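Local coordinates for protein vibralactone Cyclase (PDB 6KD0) that probably closes the fused bicyclic beta-lactone ring of vibralactone, working as a cyclase built on the alpha/beta hydrolase fold, at residues 98-103 against 129-134; 64-69 against 79-84; 182-187 against 204-209. All coordinates share one frame; numbering follows the deposited sequence.

Interaction 1 of 3, residues 98-103 against 129-134; sequences LYWVHC and AVSIDY
Water 1 sits between W100 and S131 and is held by four groups. It donates to W100 O and accepts from H102 N, S131 OG and I132 N. The shortest of these bonds, 2.8 Å, is the one between S131 OG and the water. The water links the two backbones next to the direct strand bonds. Two direct backbone bonds join the segments. V130 N gives to L98 O, and W100 N gives to V130 O at 2.7 Å. This is parallel pairing, with the segment axes 28° apart. Strands 97-101 and 128-132 are neighbours in the central sheet of the alpha/beta hydrolase fold, and helix 115-125 makes the crossover between them in a beta-alpha-beta unit.

On the face that carries Y99 and V130, the phenol of Y99 runs on toward I132. Y99 OH comes 3.4 Å from I132 CG2, and Y99 CD1 meets V130 CG1. Y99 OH also bonds weakly to V149 O. Farther along both segments, the H102 and Y134 rings form an offset stack. Their planes are 9° apart and their centroids 4.3 Å. H102 CG stands between its backbone N and carbonyl carbon (chi1 74°), which turns the ring over the phenol. Y134 OH donates to H102 O at 2.7 Å, from above the carbonyl plane. H102 ND1 donates to C103 O at 2.6 Å, nearly in the ring plane, which, with water 2 at NE2, would hold the rotation of the imidazole. V101 CG1 lies 3.5 Å from Y134 CE2, and helix 144-158 packs on both residues through V149.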
loop_
_atom_site.group_PDB
_atom_site.type_symbol
_atom_site.label_atom_id
_atom_site.label_comp_id
_atom_site.label_asym_id
_atom_site.label_seq_id
_atom_site.Cartn_x
_atom_site.Cartn_y
_atom_site.Cartn_z
ATOM N N LEU A 98 -12.488 -1.447 5.237
ATOM C CA LEU A 98 -11.222 -1.441 4.512
ATOM C C LEU A 98 -10.396 -0.238 4.959
ATOM O O LEU A 98 -10.852 0.902 4.844
ATOM C CB LEU A 98 -11.455 -1.371 3.002
ATOM C CG LEU A 98 -10.196 -1.170 2.151
ATOM C CD1 LEU A 98 -9.314 -2.419 2.151
ATOM C CD2 LEU A 98 -10.568 -0.763 0.727
ATOM N N TYR A 99 -9.182 -0.481 5.443
ATOM C CA TYR A 99 -8.302 0.590 5.918
ATOM C C TYR A 99 -7.131 0.683 4.945
ATOM O O TYR A 99 -6.344 -0.260 4.840
ATOM C CB TYR A 99 -7.831 0.298 7.340
ATOM C CG TYR A 99 -6.994 1.380 7.965
ATOM C CD1 TYR A 99 -7.609 2.461 8.590
ATOM C CD2 TYR A 99 -5.605 1.297 7.984
ATOM C CE1 TYR A 99 -6.880 3.459 9.186
ATOM C CE2 TYR A 99 -4.850 2.308 8.580
ATOM C CZ TYR A 99 -5.509 3.380 9.190
ATOM O OH TYR A 99 -4.806 4.383 9.810
ATOM N N TRP A 100 -7.023 1.809 4.241
ATOM C CA TRP A 100 -6.123 1.959 3.102
ATOM C C TRP A 100 -4.996 2.926 3.442
ATOM O O TRP A 100 -5.249 4.026 3.959
ATOM C CB TRP A 100 -6.901 2.447 1.867
ATOM C CG TRP A 100 -5.990 2.799 0.754
ATOM C CD1 TRP A 100 -5.382 4.014 0.541
ATOM C CD2 TRP A 100 -5.499 1.919 -0.265
ATOM N NE1 TRP A 100 -4.570 3.941 -0.566
ATOM C CE2 TRP A 100 -4.630 2.672 -1.083
ATOM C CE3 TRP A 100 -5.733 0.575 -0.585
ATOM C CZ2 TRP A 100 -3.986 2.124 -2.195
ATOM C CZ3 TRP A 100 -5.082 0.031 -1.690
ATOM C CH2 TRP A 100 -4.219 0.809 -2.476
ATOM N N VAL A 101 -3.754 2.524 3.147
ATOM C CA VAL A 101 -2.566 3.328 3.437
ATOM C C VAL A 101 -1.885 3.710 2.126
ATOM O O VAL A 101 -1.301 2.856 1.431
ATOM C CB VAL A 101 -1.587 2.593 4.356
ATOM C CG1 VAL A 101 -0.556 3.590 4.920
ATOM C CG2 VAL A 101 -2.348 1.890 5.456
ATOM N N HIS A 102 -1.868 5.016 1.844
ATOM C CA HIS A 102 -1.390 5.534 0.567
ATOM C C HIS A 102 0.136 5.451 0.437
ATOM O O HIS A 102 0.877 5.289 1.415
ATOM C CB HIS A 102 -1.860 6.990 0.385
ATOM C CG HIS A 102 -1.123 7.969 1.245
ATOM N ND1 HIS A 102 0.166 8.375 0.974
ATOM C CD2 HIS A 102 -1.499 8.633 2.365
ATOM C CE1 HIS A 102 0.564 9.226 1.906
ATOM N NE2 HIS A 102 -0.430 9.402 2.760
ATOM N N CYS A 103 0.598 5.629 -0.797
ATOM C CA CYS A 103 2.000 5.514 -1.164
ATOM C C CYS A 103 2.735 6.840 -0.978
ATOM O O CYS A 103 2.171 7.855 -0.536
ATOM C CB CYS A 103 2.131 5.070 -2.616
ATOM S SG CYS A 103 1.863 6.449 -3.787
ATOM N N ALA A 129 -14.468 2.406 3.291
ATOM C CA ALA A 129 -13.029 2.580 3.170
ATOM C C ALA A 129 -12.570 3.719 4.065
ATOM O O ALA A 129 -13.308 4.678 4.307
ATOM C CB ALA A 129 -12.616 2.859 1.730
ATOM N N VAL A 130 -11.337 3.614 4.550
ATOM C CA VAL A 130 -10.726 4.642 5.384
ATOM C C VAL A 130 -9.348 4.939 4.814
ATOM O O VAL A 130 -8.603 4.010 4.484
ATOM C CB VAL A 130 -10.609 4.173 6.849
ATOM C CG1 VAL A 130 -10.066 5.290 7.720
ATOM C CG2 VAL A 130 -11.944 3.667 7.352
ATOM N N SER A 131 -9.021 6.221 4.684
ATOM C CA SER A 131 -7.732 6.689 4.181
ATOM C C SER A 131 -7.200 7.747 5.141
ATOM O O SER A 131 -7.963 8.601 5.596
ATOM C CB SER A 131 -7.891 7.278 2.785
ATOM O OG SER A 131 -6.621 7.500 2.186
ATOM N N ILE A 132 -5.905 7.716 5.456
ATOM C CA ILE A 132 -5.390 8.599 6.503
ATOM C C ILE A 132 -4.149 9.358 6.039
ATOM O O ILE A 132 -3.330 8.858 5.256
ATOM C CB ILE A 132 -5.116 7.839 7.825
ATOM C CG1 ILE A 132 -3.737 7.153 7.835
ATOM C CG2 ILE A 132 -6.274 6.896 8.140
ATOM C CD1 ILE A 132 -3.605 5.969 6.861
ATOM N N ASP A 133 -4.021 10.590 6.543
ATOM C CA ASP A 133 -2.914 11.481 6.204
ATOM C C ASP A 133 -1.808 11.351 7.255
ATOM O O ASP A 133 -1.577 12.240 8.081
ATOM C CB ASP A 133 -3.411 12.921 6.101
ATOM C CG ASP A 133 -4.336 13.138 4.908
ATOM O OD1 ASP A 133 -4.396 12.247 4.033
ATOM O OD2 ASP A 133 -4.999 14.198 4.853
ATOM N N TYR A 134 -1.125 10.202 7.222
ATOM C CA TYR A 134 -0.031 9.969 8.155
ATOM C C TYR A 134 1.102 10.959 7.902
ATOM O O TYR A 134 1.299 11.451 6.785
ATOM C CB TYR A 134 0.461 8.516 8.055
ATOM C CG TYR A 134 1.009 8.069 6.707
ATOM C CD1 TYR A 134 2.328 8.339 6.333
ATOM C CD2 TYR A 134 0.210 7.336 5.824
ATOM C CE1 TYR A 134 2.833 7.911 5.089
ATOM C CE2 TYR A 134 0.703 6.888 4.592
ATOM C CZ TYR A 134 2.015 7.183 4.234
ATOM O OH TYR A 134 2.494 6.754 3.024
HETATM O O HOH W 1 -4.178 6.538 3.140
HETATM O O HOH W 2 -0.090 11.555 4.555
HETATM O O HOH W 3 4.421 8.362 1.705
#

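Interaction 2 of 3, residues 64-69 against 79-84; sequences YRLEDY and HVRTYI
Segments 64-69 and 79-84 run antiparallel, their axes 4.6 Å apart at the nearest point and 162° apart in direction. R65 with I84, E67 with T82 and Y69 with V80 are hydrogen-bonded pairs, each closed by two backbone bonds. E67 O takes a further bond from T82 OG1 at 3.1 Å.

D68 OD1 accepts from H79 NE2 at 2.6 Å, from above the carboxylate plane, and from R81 NE at 2.9 Å. R81 NH2 reaches D68 OD2, on its syn lone pair, at 3.0 Å, so the arginine grips the carboxylate side-on with two nitrogens. The R81 chain bends at chi3 (-78°), which brings NE and NH2 round to the aspartate. R81 NH1 has a salt bridge to D115. A leucine in place of R81 would probably leave the carboxylates of D68 and D115 each short of a positive partner.

The strands form a beta hairpin at the border of the central sheet, where 64-73 is an outermost strand. L66 CD1 lies over one face of the R81 guanidinium, and L66 CD2 packs 3.5 Å from Y83 CD2. On the face with R65 and E67, I84 CD1 sits against one face of the R65 guanidinium, 3.7 Å from CZ. R65 NH1 makes a weak hydrogen bond, part of a salt bridge, to E67 OE1. T82 OG1 meets the edge of the Y69 ring, 3.7 Å from CE1.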
loop_
_atom_site.group_PDB
_atom_site.type_symbol
_atom_site.label_atom_id
_atom_site.label_comp_id
_atom_site.label_asym_id
_atom_site.label_seq_id
_atom_site.Cartn_x
_atom_site.Cartn_y
_atom_site.Cartn_z
ATOM N N TYR A 64 -22.698 6.812 -2.733
ATOM C CA TYR A 64 -21.710 6.831 -1.663
ATOM C C TYR A 64 -21.692 8.223 -1.058
ATOM O O TYR A 64 -22.112 9.197 -1.681
ATOM C CB TYR A 64 -20.317 6.456 -2.180
ATOM C CG TYR A 64 -19.729 7.535 -3.054
ATOM C CD1 TYR A 64 -20.052 7.604 -4.402
ATOM C CD2 TYR A 64 -18.880 8.511 -2.531
ATOM C CE1 TYR A 64 -19.533 8.601 -5.207
ATOM C CE2 TYR A 64 -18.359 9.515 -3.328
ATOM C CZ TYR A 64 -18.684 9.548 -4.663
ATOM O OH TYR A 64 -18.180 10.542 -5.475
ATOM N N ARG A 65 -21.165 8.314 0.156
ATOM C CA ARG A 65 -20.910 9.611 0.757
ATOM C C ARG A 65 -19.541 9.573 1.410
ATOM O O ARG A 65 -18.990 8.503 1.699
ATOM C CB ARG A 65 -21.984 10.012 1.784
ATOM C CG ARG A 65 -22.091 9.064 2.962
ATOM C CD ARG A 65 -23.284 9.396 3.851
ATOM N NE ARG A 65 -23.329 8.510 5.012
ATOM C CZ ARG A 65 -22.742 8.785 6.173
ATOM N NH1 ARG A 65 -22.079 9.927 6.314
ATOM N NH2 ARG A 65 -22.819 7.923 7.184
ATOM N N LEU A 66 -18.987 10.763 1.607
ATOM C CA LEU A 66 -17.683 10.953 2.220
ATOM C C LEU A 66 -17.869 11.579 3.586
ATOM O O LEU A 66 -18.722 12.451 3.755
ATOM C CB LEU A 66 -16.801 11.878 1.379
ATOM C CG LEU A 66 -16.686 11.509 -0.086
ATOM C CD1 LEU A 66 -15.870 12.557 -0.828
ATOM C CD2 LEU A 66 -16.076 10.133 -0.222
ATOM N N GLU A 67 -17.043 11.171 4.549
ATOM C CA GLU A 67 -17.024 11.810 5.856
ATOM C C GLU A 67 -15.578 12.047 6.265
ATOM O O GLU A 67 -14.775 11.111 6.282
ATOM C CB GLU A 67 -17.759 10.954 6.892
ATOM C CG GLU A 67 -17.887 11.615 8.244
ATOM C CD GLU A 67 -19.253 12.244 8.471
ATOM O OE1 GLU A 67 -20.249 11.498 8.633
ATOM O OE2 GLU A 67 -19.327 13.491 8.498
ATOM N N ASP A 68 -15.237 13.290 6.575
ATOM C CA ASP A 68 -13.885 13.628 6.992
ATOM C C ASP A 68 -13.835 13.800 8.497
ATOM O O ASP A 68 -14.753 14.356 9.104
ATOM C CB ASP A 68 -13.395 14.899 6.304
ATOM C CG ASP A 68 -13.089 14.679 4.837
ATOM O OD1 ASP A 68 -12.161 13.905 4.527
ATOM O OD2 ASP A 68 -13.805 15.254 3.990
ATOM N N TYR A 69 -12.749 13.322 9.091
ATOM C CA TYR A 69 -12.522 13.378 10.517
ATOM C C TYR A 69 -11.140 13.954 10.777
ATOM O O TYR A 69 -10.255 13.937 9.914
ATOM C CB TYR A 69 -12.618 11.994 11.157
ATOM C CG TYR A 69 -13.977 11.361 11.095
ATOM C CD1 TYR A 69 -14.348 10.596 10.005
ATOM C CD2 TYR A 69 -14.883 11.519 12.131
ATOM C CE1 TYR A 69 -15.584 9.986 9.947
ATOM C CE2 TYR A 69 -16.136 10.926 12.087
ATOM C CZ TYR A 69 -16.481 10.163 10.986
ATOM O OH TYR A 69 -17.707 9.557 10.908
ATOM N N HIS A 79 -5.828 14.004 9.719
ATOM C CA HIS A 79 -7.016 13.918 8.880
ATOM C C HIS A 79 -7.272 12.478 8.443
ATOM O O HIS A 79 -6.348 11.763 8.033
ATOM C CB HIS A 79 -6.860 14.819 7.656
ATOM C CG HIS A 79 -7.913 14.601 6.612
ATOM N ND1 HIS A 79 -7.610 14.340 5.294
ATOM C CD2 HIS A 79 -9.264 14.591 6.698
ATOM C CE1 HIS A 79 -8.733 14.196 4.608
ATOM N NE2 HIS A 79 -9.751 14.332 5.441
ATOM N N VAL A 80 -8.535 12.065 8.517
ATOM C CA VAL A 80 -8.994 10.747 8.118
ATOM C C VAL A 80 -10.197 10.951 7.208
ATOM O O VAL A 80 -11.074 11.762 7.514
ATOM C CB VAL A 80 -9.395 9.908 9.357
ATOM C CG1 VAL A 80 -10.077 8.641 8.939
ATOM C CG2 VAL A 80 -8.181 9.618 10.237
ATOM N N ARG A 81 -10.249 10.241 6.088
ATOM C CA ARG A 81 -11.434 10.276 5.244
ATOM C C ARG A 81 -12.051 8.889 5.173
ATOM O O ARG A 81 -11.340 7.889 5.002
ATOM C CB ARG A 81 -11.102 10.786 3.842
ATOM C CG ARG A 81 -12.246 10.605 2.835
ATOM C CD ARG A 81 -12.017 11.456 1.578
ATOM N NE ARG A 81 -12.339 12.856 1.817
ATOM C CZ ARG A 81 -12.514 13.767 0.867
ATOM N NH1 ARG A 81 -12.397 13.437 -0.412
ATOM N NH2 ARG A 81 -12.811 15.012 1.205
ATOM N N THR A 82 -13.381 8.831 5.279
ATOM C CA THR A 82 -14.135 7.594 5.175
ATOM C C THR A 82 -15.056 7.674 3.964
ATOM O O THR A 82 -15.595 8.744 3.635
ATOM C CB THR A 82 -14.945 7.302 6.455
ATOM O OG1 THR A 82 -15.949 8.312 6.642
ATOM C CG2 THR A 82 -14.033 7.281 7.673
ATOM N N TYR A 83 -15.219 6.525 3.320
ATOM C CA TYR A 83 -15.923 6.334 2.061
ATOM C C TYR A 83 -17.004 5.309 2.363
ATOM O O TYR A 83 -16.690 4.141 2.633
ATOM C CB TYR A 83 -14.979 5.825 0.959
ATOM C CG TYR A 83 -13.773 6.704 0.690
ATOM C CD1 TYR A 83 -12.682 6.707 1.564
ATOM C CD2 TYR A 83 -13.715 7.523 -0.433
ATOM C CE1 TYR A 83 -11.589 7.516 1.334
ATOM C CE2 TYR A 83 -12.615 8.338 -0.675
ATOM C CZ TYR A 83 -11.555 8.324 0.218
ATOM O OH TYR A 83 -10.462 9.138 -0.003
ATOM N N ILE A 84 -18.263 5.737 2.331
ATOM C CA ILE A 84 -19.377 4.998 2.907
ATOM C C ILE A 84 -20.373 4.714 1.792
ATOM O O ILE A 84 -20.859 5.654 1.161
ATOM C CB ILE A 84 -20.044 5.798 4.037
ATOM C CG1 ILE A 84 -18.985 6.217 5.063
ATOM C CG2 ILE A 84 -21.218 5.009 4.630
ATOM C CD1 ILE A 84 -19.341 7.441 5.880
#

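Interaction 3 of 3, residues 182-187 against 204-209; sequences LSLIAA and QLVQYP
Q204 reaches from its strand to helix 178-192 and meets S183, L184 and A187 with its amide. Helix and strand belong to the beta-alpha-beta unit of strand 171-176, helix 178-192 and strand 203-207, within the alpha/beta hydrolase fold. The short axes lie 9.4 Å apart and run nearly antiparallel, at 154°.

Q204 NE2 makes a weak hydrogen bond to S183 OG at 3.2 Å. On the other side of the amide, Q204 OE1 lies 3.4 Å from A187 CB, one helical turn on from S183. The chain of Q204 is extended (chi1 174°, chi2 160°), and this length lets the amide touch the helix. L184 comes in across it at about a right angle, with L184 CD2 3.7 Å from Q204 NE2.

L184 CD2 also packs 3.8 Å from V206 CG1, and that valine methyl also touches S183 OG. The other branch, L184 CD1, meets the ring of P209 just past the strand end. Together the two methyls of L184 bridge the strand and the loop that follows it. All six residues in contact are buried.

Further out, strand 203-207 is held between strands 171-176 and 273-278 by backbone bonds. A GxSxG stretch with S177 at its centre is consistent with a nucleophile elbow where strand 171-176 turns into this helix. G180 follows that stretch, and S183 OG is hydrogen-bonded to G180 O, a partner in the preceding turn that sets the hydroxyl in place.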
loop_
_atom_site.group_PDB
_atom_site.type_symbol
_atom_site.label_atom_id
_atom_site.label_comp_id
_atom_site.label_asym_id
_atom_site.label_seq_id
_atom_site.Cartn_x
_atom_site.Cartn_y
_atom_site.Cartn_z
ATOM N N LEU A 182 4.119 0.490 5.785
ATOM C CA LEU A 182 3.554 0.898 7.070
ATOM C C LEU A 182 2.434 -0.042 7.498
ATOM O O LEU A 182 2.275 -0.322 8.690
ATOM C CB LEU A 182 3.045 2.342 6.998
ATOM C CG LEU A 182 4.107 3.414 6.682
ATOM C CD1 LEU A 182 3.504 4.812 6.705
ATOM C CD2 LEU A 182 5.316 3.324 7.626
ATOM N N SER A 183 1.662 -0.564 6.539
ATOM C CA SER A 183 0.600 -1.488 6.924
ATOM C C SER A 183 1.160 -2.835 7.368
ATOM O O SER A 183 0.548 -3.500 8.207
ATOM C CB SER A 183 -0.409 -1.661 5.780
ATOM O OG SER A 183 0.145 -2.481 4.785
ATOM N N LEU A 184 2.309 -3.257 6.818
ATOM C CA LEU A 184 2.953 -4.489 7.281
ATOM C C LEU A 184 3.352 -4.354 8.741
ATOM O O LEU A 184 3.117 -5.266 9.568
ATOM C CB LEU A 184 4.186 -4.801 6.419
ATOM C CG LEU A 184 3.950 -5.187 4.947
ATOM C CD1 LEU A 184 5.267 -5.455 4.224
ATOM C CD2 LEU A 184 3.000 -6.387 4.829
ATOM N N ILE A 185 3.932 -3.193 9.076
ATOM C CA ILE A 185 4.234 -2.901 10.473
ATOM C C ILE A 185 2.960 -2.959 11.314
ATOM O O ILE A 185 2.906 -3.644 12.346
ATOM C CB ILE A 185 4.950 -1.542 10.599
ATOM C CG1 ILE A 185 6.290 -1.612 9.868
ATOM C CG2 ILE A 185 5.123 -1.186 12.072
ATOM C CD1 ILE A 185 6.908 -0.291 9.533
ATOM N N ALA A 186 1.906 -2.270 10.859
ATOM C CA ALA A 186 0.675 -2.188 11.641
ATOM C C ALA A 186 0.069 -3.563 11.872
ATOM O O ALA A 186 -0.492 -3.823 12.938
ATOM C CB ALA A 186 -0.337 -1.266 10.956
ATOM N N ALA A 187 0.145 -4.446 10.881
ATOM C CA ALA A 187 -0.457 -5.772 11.029
ATOM C C ALA A 187 0.266 -6.604 12.089
ATOM O O ALA A 187 -0.380 -7.323 12.877
ATOM C CB ALA A 187 -0.459 -6.487 9.679
ATOM N N GLN A 204 -5.086 -8.790 4.545
ATOM C CA GLN A 204 -4.146 -7.737 4.218
ATOM C C GLN A 204 -3.761 -7.798 2.750
ATOM O O GLN A 204 -3.437 -8.868 2.235
ATOM C CB GLN A 204 -2.885 -7.839 5.071
ATOM C CG GLN A 204 -1.828 -6.843 4.658
ATOM C CD GLN A 204 -0.838 -6.618 5.761
ATOM O OE1 GLN A 204 -0.486 -7.554 6.478
ATOM N NE2 GLN A 204 -0.397 -5.377 5.927
ATOM N N LEU A 205 -3.767 -6.645 2.089
ATOM C CA LEU A 205 -3.327 -6.525 0.706
ATOM C C LEU A 205 -2.198 -5.516 0.657
ATOM O O LEU A 205 -2.323 -4.429 1.230
ATOM C CB LEU A 205 -4.468 -6.066 -0.209
ATOM C CG LEU A 205 -4.158 -6.044 -1.713
ATOM C CD1 LEU A 205 -5.417 -6.375 -2.503
ATOM C CD2 LEU A 205 -3.598 -4.696 -2.166
ATOM N N VAL A 206 -1.105 -5.854 -0.030
ATOM C CA VAL A 206 -0.057 -4.858 -0.235
ATOM C C VAL A 206 0.406 -4.886 -1.685
ATOM O O VAL A 206 0.356 -5.917 -2.368
ATOM C CB VAL A 206 1.146 -5.033 0.731
ATOM C CG1 VAL A 206 0.696 -4.883 2.177
ATOM C CG2 VAL A 206 1.816 -6.365 0.514
ATOM N N GLN A 207 0.859 -3.732 -2.156
ATOM C CA GLN A 207 1.399 -3.607 -3.503
ATOM C C GLN A 207 2.837 -3.130 -3.390
ATOM O O GLN A 207 3.085 -2.044 -2.858
ATOM C CB GLN A 207 0.573 -2.630 -4.347
ATOM C CG GLN A 207 -0.935 -2.885 -4.327
ATOM C CD GLN A 207 -1.744 -1.712 -4.870
ATOM O OE1 GLN A 207 -1.447 -0.553 -4.577
ATOM N NE2 GLN A 207 -2.786 -2.008 -5.649
ATOM N N TYR A 208 3.773 -3.939 -3.899
ATOM C CA TYR A 208 5.198 -3.642 -4.060
ATOM C C TYR A 208 5.788 -2.806 -2.920
ATOM O O TYR A 208 6.355 -1.745 -3.183
ATOM C CB TYR A 208 5.431 -2.962 -5.433
ATOM C CG TYR A 208 4.424 -1.897 -5.888
ATOM C CD1 TYR A 208 4.496 -0.593 -5.423
ATOM C CD2 TYR A 208 3.411 -2.195 -6.810
ATOM C CE1 TYR A 208 3.597 0.384 -5.833
ATOM C CE2 TYR A 208 2.495 -1.220 -7.219
ATOM C CZ TYR A 208 2.600 0.067 -6.733
ATOM O OH TYR A 208 1.714 1.066 -7.109
ATOM N N PRO A 209 5.708 -3.253 -1.660
ATOM C CA PRO A 209 6.239 -2.445 -0.516
ATOM C C PRO A 209 7.736 -2.618 -0.334
ATOM O O PRO A 209 8.283 -3.689 -0.635
ATOM C CB PRO A 209 5.494 -3.032 0.697
ATOM C CG PRO A 209 5.326 -4.499 0.306
ATOM C CD PRO A 209 4.978 -4.447 -1.181
#

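All three interactions reach one mixed sheet of eight strands. They come in series along the chain: interaction 2, then 1, then 3. The hairpin of interaction 2 forms one border of the sheet. Strand 128-132 follows, pairing with 76-85 on one side and 97-101 on the other, so interactions 1 and 2 touch, their centres 11 Å apart. A probable hydrogen bond, D133 OD2 to H79 ND1 at 2.7 Å, joins them. The centres of interactions 1 and 3 are also 11 Å apart, and Y134 packs on L182. Interactions 2 and 3 do not meet, their nearest atoms about 12 Å apart. Interactions 1 and 3 border the probable nucleophile elbow; interaction 2 is peripheral.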